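Local coordinates for putative fimbrial associated sortase-like protein (Corynebacterium diphtheriae, PDB 6BWE) that probably acts as a class C-type sortase, a cysteine transpeptidase that joins pilin subunits into covalent pili on the bacterial surface, at residues 35-38 / 39-42. The protein carries 2 engineered substitutions. Residues are numbered along the deposited sequence; the frame is centred on the assembly and turned at random.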
loop_
_atom_site.group_PDB
_atom_site.type_symbol
_atom_site.label_atom_id
_atom_site.label_comp_id
_atom_site.label_asym_id
_atom_site.label_seq_id
_atom_site.Cartn_x
_atom_site.Cartn_y
_atom_site.Cartn_z
ATOM N N ARG A 35 -11.976 7.312 6.970
ATOM C CA ARG A 35 -11.803 7.879 5.619
ATOM C C ARG A 35 -10.440 8.571 5.450
ATOM O O ARG A 35 -9.791 8.408 4.423
ATOM C CB ARG A 35 -12.896 8.882 5.282
ATOM C CG ARG A 35 -14.250 8.281 5.080
ATOM C CD ARG A 35 -15.290 9.369 4.812
ATOM N NE ARG A 35 -16.595 8.779 5.073
ATOM C CZ ARG A 35 -17.458 9.133 6.029
ATOM N NH1 ARG A 35 -17.224 10.149 6.858
ATOM N NH2 ARG A 35 -18.593 8.452 6.127
ATOM N N GLN A 36 -10.009 9.320 6.455
ATOM C CA GLN A 36 -8.665 9.913 6.455
ATOM C C GLN A 36 -7.553 8.820 6.390
ATOM O O GLN A 36 -6.589 8.921 5.587
ATOM C CB GLN A 36 -8.467 10.788 7.692
ATOM C CG GLN A 36 -7.057 11.365 7.792
ATOM C CD GLN A 36 -6.847 12.333 8.925
ATOM O OE1 GLN A 36 -6.570 13.530 8.717
ATOM N NE2 GLN A 36 -6.922 11.829 10.123
ATOM N N TYR A 37 -7.696 7.783 7.215
ATOM C CA TYR A 37 -6.787 6.639 7.186
ATOM C C TYR A 37 -6.712 6.079 5.752
ATOM O O TYR A 37 -5.616 5.886 5.201
ATOM C CB TYR A 37 -7.183 5.544 8.199
ATOM C CG TYR A 37 -6.391 4.280 8.008
ATOM C CD1 TYR A 37 -5.181 4.094 8.626
ATOM C CD2 TYR A 37 -6.819 3.311 7.099
ATOM C CE1 TYR A 37 -4.415 2.966 8.388
ATOM C CE2 TYR A 37 -6.064 2.179 6.849
ATOM C CZ TYR A 37 -4.872 1.999 7.480
ATOM O OH TYR A 37 -4.143 0.854 7.218
ATOM N N ASN A 38 -7.878 5.876 5.149
ATOM C CA ASN A 38 -7.927 5.344 3.789
ATOM C C ASN A 38 -7.161 6.139 2.726
ATOM O O ASN A 38 -6.654 5.535 1.763
ATOM C CB ASN A 38 -9.351 5.149 3.327
ATOM C CG ASN A 38 -9.986 3.924 3.943
ATOM O OD1 ASN A 38 -9.308 3.101 4.599
ATOM N ND2 ASN A 38 -11.305 3.796 3.764
ATOM N N THR A 39 -7.027 7.448 2.906
ATOM C CA THR A 39 -6.233 8.253 1.956
ATOM C C THR A 39 -4.783 7.832 1.932
ATOM O O THR A 39 -4.084 8.084 0.937
ATOM C CB THR A 39 -6.297 9.759 2.227
ATOM O OG1 THR A 39 -5.628 10.074 3.455
ATOM C CG2 THR A 39 -7.722 10.269 2.229
ATOM N N SER A 40 -4.326 7.226 3.022
ATOM C CA SER A 40 -2.936 6.753 3.162
ATOM C C SER A 40 -2.684 5.379 2.524
ATOM O O SER A 40 -1.536 4.957 2.418
ATOM C CB SER A 40 -2.556 6.693 4.662
ATOM O OG SER A 40 -3.083 5.516 5.298
ATOM N N VAL A 41 -3.741 4.678 2.112
ATOM C CA VAL A 41 -3.635 3.367 1.519
ATOM C C VAL A 41 -3.456 3.564 0.022
ATOM O O VAL A 41 -4.375 3.956 -0.685
ATOM C CB VAL A 41 -4.909 2.519 1.757
ATOM C CG1 VAL A 41 -4.795 1.155 1.050
ATOM C CG2 VAL A 41 -5.116 2.338 3.267
ATOM N N VAL A 42 -2.283 3.264 -0.472
ATOM C CA VAL A 42 -2.063 3.554 -1.886
ATOM C C VAL A 42 -1.819 2.317 -2.736
ATOM O O VAL A 42 -1.987 2.376 -3.955
ATOM C CB VAL A 42 -1.008 4.654 -2.077
ATOM C CG1 VAL A 42 -1.568 5.991 -1.563
ATOM C CG2 VAL A 42 0.270 4.296 -1.352
#
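Thr39 and Ser40 each hold their hydroxyl between backbone N and carbonyl carbon (chi1 68° and 79°), which folds both oxygens back over the last turn of helix 24-39. Thr39 OG1 reaches Gln36 O at 2.6 Å, in the carbonyl plane. Ser40 OG repeats this one residue on, meeting Tyr37 O at 2.6 Å and again in the carbonyl plane. Tyr37 O is gripped twice, because Ser40 N also donates to it at 2.9 Å from above that plane. The backbone tightens here: Thr39 N is shared between Arg35 O at 3.3 Å, four residues back, and, weakly, Gln36 O, whereas Ser40 N and Val41 N bond carbonyls three residues back, the latter Asn38 O at 3.1 Å. These i to i-3 bonds wind the chain into tighter, 3-10-like turns as it leaves the helix.

With chi1 at 170°, the Tyr37 ring swings to where Ser40 OG lies over one face, offset toward the rim, while Val41 CG2 approaches Tyr37 CE2 obliquely at 3.7 Å. Asn38 OD1 sits at the ring edge, in plane, and accepts a hydrogen bond from Leu113 N, tying the helix end to the loop that also packs on Tyr37. On the second subunit, Tyr109 OH bonds Ser40 O, and Pro60 packs on Tyr37 and Ser40. Side-chain hydroxyls thus supplement main-chain donors at carbonyls of the final turn, and the threonine hydroxyl, bonded to Gln36 O and to Ser55 N of the second subunit, joins the end of this turn to the contact between the subunits.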